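Peroxisomal catalase A (Saccharomyces cerevisiae, PDB 1A4E) breaks down hydrogen peroxide to water and oxygen as a heme-containing homotetramer, probably shielding the yeast cell from peroxide made by peroxisomal oxidases. Local coordinates at residues K365-A370 with G383-Y388. Residues are numbered along the deposited sequence; the frame is centred on the assembly and turned at random.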
ATOM      1  N   LYS B 365     -15.596 -20.519 -11.231  1.00 33.44           N
ATOM      2  CA  LYS B 365     -14.892 -19.292 -11.577  1.00 34.98           C
ATOM      3  C   LYS B 365     -15.588 -17.967 -11.332  1.00 33.27           C
ATOM      4  O   LYS B 365     -16.790 -17.797 -11.527  1.00 33.97           O
ATOM      5  CB  LYS B 365     -14.492 -19.337 -13.030  1.00 39.39           C
ATOM      6  CG  LYS B 365     -13.155 -20.003 -13.287  1.00 49.65           C
ATOM      7  CD  LYS B 365     -13.042 -20.040 -14.803  1.00 62.64           C
ATOM      8  CE  LYS B 365     -11.605 -20.125 -15.301  1.00 68.05           C
ATOM      9  NZ  LYS B 365     -11.598 -20.230 -16.751  1.00 72.90           N
ATOM     10  N   PHE B 366     -14.773 -17.038 -10.828  1.00 30.82           N
ATOM     11  CA  PHE B 366     -15.209 -15.675 -10.603  1.00 29.15           C
ATOM     12  C   PHE B 366     -15.531 -14.993 -11.931  1.00 29.17           C
ATOM     13  O   PHE B 366     -14.709 -14.940 -12.843  1.00 30.55           O
ATOM     14  CB  PHE B 366     -14.091 -14.947  -9.842  1.00 25.94           C
ATOM     15  CG  PHE B 366     -14.051 -13.428  -9.963  1.00 24.89           C
ATOM     16  CD1 PHE B 366     -15.161 -12.639  -9.632  1.00 23.65           C
ATOM     17  CD2 PHE B 366     -12.878 -12.827 -10.436  1.00 27.43           C
ATOM     18  CE1 PHE B 366     -15.092 -11.254  -9.776  1.00 23.00           C
ATOM     19  CE2 PHE B 366     -12.818 -11.440 -10.576  1.00 26.14           C
ATOM     20  CZ  PHE B 366     -13.925 -10.656 -10.247  1.00 25.63           C
ATOM     21  N   PHE B 367     -16.757 -14.499 -12.045  1.00 26.78           N
ATOM     22  CA  PHE B 367     -17.155 -13.724 -13.195  1.00 25.43           C
ATOM     23  C   PHE B 367     -18.170 -12.706 -12.735  1.00 26.05           C
ATOM     24  O   PHE B 367     -19.264 -13.034 -12.296  1.00 28.73           O
ATOM     25  CB  PHE B 367     -17.784 -14.593 -14.294  1.00 23.08           C
ATOM     26  CG  PHE B 367     -18.350 -13.755 -15.441  1.00 27.49           C
ATOM     27  CD1 PHE B 367     -17.549 -12.793 -16.088  1.00 29.12           C
ATOM     28  CD2 PHE B 367     -19.691 -13.907 -15.815  1.00 31.34           C
ATOM     29  CE1 PHE B 367     -18.093 -11.985 -17.091  1.00 28.61           C
ATOM     30  CE2 PHE B 367     -20.231 -13.096 -16.823  1.00 32.59           C
ATOM     31  CZ  PHE B 367     -19.432 -12.138 -17.458  1.00 32.56           C
ATOM     32  N   ASN B 368     -17.790 -11.445 -12.841  1.00 26.21           N
ATOM     33  CA  ASN B 368     -18.699 -10.377 -12.515  1.00 27.81           C
ATOM     34  C   ASN B 368     -18.264  -9.171 -13.335  1.00 28.99           C
ATOM     35  O   ASN B 368     -17.141  -8.687 -13.176  1.00 31.43           O
ATOM     36  CB  ASN B 368     -18.635 -10.066 -11.022  1.00 26.97           C
ATOM     37  CG  ASN B 368     -19.779  -9.162 -10.599  1.00 29.30           C
ATOM     38  OD1 ASN B 368     -20.034  -8.117 -11.198  1.00 27.48           O
ATOM     39  ND2 ASN B 368     -20.501  -9.556  -9.555  1.00 29.53           N
ATOM     40  N   PRO B 369     -19.129  -8.643 -14.211  1.00 29.43           N
ATOM     41  CA  PRO B 369     -18.840  -7.520 -15.106  1.00 27.78           C
ATOM     42  C   PRO B 369     -18.397  -6.241 -14.416  1.00 25.47           C
ATOM     43  O   PRO B 369     -17.594  -5.493 -14.961  1.00 26.81           O
ATOM     44  CB  PRO B 369     -20.116  -7.313 -15.890  1.00 26.26           C
ATOM     45  CG  PRO B 369     -20.725  -8.684 -15.849  1.00 29.86           C
ATOM     46  CD  PRO B 369     -20.495  -9.110 -14.418  1.00 28.63           C
ATOM     47  N   ALA B 370     -18.909  -6.003 -13.208  1.00 25.64           N
ATOM     48  CA  ALA B 370     -18.638  -4.779 -12.485  1.00 24.92           C
ATOM     49  C   ALA B 370     -17.543  -4.852 -11.431  1.00 26.74           C
ATOM     50  O   ALA B 370     -17.236  -3.830 -10.811  1.00 29.15           O
ATOM     51  CB  ALA B 370     -19.929  -4.319 -11.837  1.00 21.51           C
ATOM     52  N   GLY B 383     -11.003  -9.052 -20.108  1.00 28.84           N
ATOM     53  CA  GLY B 383     -10.784  -8.500 -21.434  1.00 28.53           C
ATOM     54  C   GLY B 383     -11.693  -7.319 -21.742  1.00 30.95           C
ATOM     55  O   GLY B 383     -11.917  -6.422 -20.925  1.00 30.58           O
ATOM     56  N   SER B 384     -12.260  -7.384 -22.945  1.00 29.28           N
ATOM     57  CA  SER B 384     -13.144  -6.332 -23.413  1.00 31.02           C
ATOM     58  C   SER B 384     -14.590  -6.421 -22.949  1.00 29.43           C
ATOM     59  O   SER B 384     -15.414  -5.621 -23.402  1.00 30.07           O
ATOM     60  CB  SER B 384     -13.083  -6.299 -24.938  1.00 31.35           C
ATOM     61  OG  SER B 384     -13.415  -7.563 -25.494  1.00 38.38           O
ATOM     62  N   GLU B 385     -14.914  -7.368 -22.047  1.00 28.73           N
ATOM     63  CA  GLU B 385     -16.246  -7.502 -21.451  1.00 29.33           C
ATOM     64  C   GLU B 385     -16.752  -6.178 -20.907  1.00 30.89           C
ATOM     65  O   GLU B 385     -15.989  -5.484 -20.231  1.00 32.52           O
ATOM     66  CB  GLU B 385     -16.279  -8.449 -20.265  1.00 30.78           C
ATOM     67  CG  GLU B 385     -16.422  -9.915 -20.584  1.00 31.62           C
ATOM     68  CD  GLU B 385     -17.764 -10.322 -21.165  1.00 35.99           C
ATOM     69  OE1 GLU B 385     -18.802  -9.917 -20.641  1.00 30.28           O
ATOM     70  OE2 GLU B 385     -17.756 -11.065 -22.145  1.00 36.60           O
ATOM     71  N   PRO B 386     -17.996  -5.765 -21.190  1.00 30.27           N
ATOM     72  CA  PRO B 386     -18.625  -4.599 -20.579  1.00 27.72           C
ATOM     73  C   PRO B 386     -18.505  -4.531 -19.059  1.00 27.80           C
ATOM     74  O   PRO B 386     -18.543  -5.523 -18.330  1.00 26.39           O
ATOM     75  CB  PRO B 386     -20.050  -4.679 -21.075  1.00 26.48           C
ATOM     76  CG  PRO B 386     -19.846  -5.194 -22.474  1.00 26.26           C
ATOM     77  CD  PRO B 386     -18.833  -6.306 -22.258  1.00 26.02           C
ATOM     78  N   THR B 387     -18.325  -3.311 -18.577  1.00 26.49           N
ATOM     79  CA  THR B 387     -18.196  -3.068 -17.152  1.00 27.34           C
ATOM     80  C   THR B 387     -19.541  -2.889 -16.446  1.00 27.32           C
ATOM     81  O   THR B 387     -19.648  -2.300 -15.372  1.00 27.83           O
ATOM     82  CB  THR B 387     -17.304  -1.837 -16.986  1.00 26.26           C
ATOM     83  OG1 THR B 387     -17.858  -0.854 -17.855  1.00 27.45           O
ATOM     84  CG2 THR B 387     -15.839  -2.112 -17.272  1.00 24.85           C
ATOM     85  N   TYR B 388     -20.588  -3.417 -17.071  1.00 25.94           N
ATOM     86  CA  TYR B 388     -21.946  -3.353 -16.568  1.00 28.40           C
ATOM     87  C   TYR B 388     -22.724  -4.454 -17.286  1.00 30.54           C
ATOM     88  O   TYR B 388     -22.180  -5.181 -18.128  1.00 31.32           O
ATOM     89  CB  TYR B 388     -22.548  -1.960 -16.869  1.00 26.82           C
ATOM     90  CG  TYR B 388     -22.893  -1.706 -18.337  1.00 26.27           C
ATOM     91  CD1 TYR B 388     -21.893  -1.672 -19.311  1.00 24.14           C
ATOM     92  CD2 TYR B 388     -24.230  -1.526 -18.705  1.00 26.05           C
ATOM     93  CE1 TYR B 388     -22.228  -1.469 -20.644  1.00 24.72           C
ATOM     94  CE2 TYR B 388     -24.573  -1.323 -20.037  1.00 23.67           C
ATOM     95  CZ  TYR B 388     -23.565  -1.298 -20.995  1.00 28.44           C
ATOM     96  OH  TYR B 388     -23.889  -1.115 -22.321  1.00 29.54           O
TER
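P369 packs against the backbone of P386-Y388, with P369 CB 3.4 Å from P386 O; P369 CB also lies 3.7 Å from Y388 O. Its own carbonyl oxygen, P369 O, meets T387 CA at 3.3 Å, a CA-H...O contact with 149° at the hydrogen. This is the tight part, where the two segments approach most closely. An Asx turn spans P369: A370 N donates to N368 OD1 (3.1 Å), approaching a lone pair of the side-chain carbonyl. The looser part is at F367 and E385. With CG anti to the backbone N (chi1 173°), the F367 ring presents its edge, and F367 CZ lies 3.9 Å from E385 OE1, ring and carboxylate planes 83° apart. The loop pair lies at a subunit interface, away from the heme: in the N-terminal segment of a second subunit, R6 joins K393 of the same chain in salt bridges to E385 OE2, and T9 bonds F367 and N368. T387 O is hydrogen-bonded to H147 ND1 of a third subunit. Between the segments, carbons rest against carbonyl and carboxylate oxygens without a conventional hydrogen bond; R372 binds both P369 O and E385 O, suggesting that the pairing depends on bonds around it, within the chain and from other subunits.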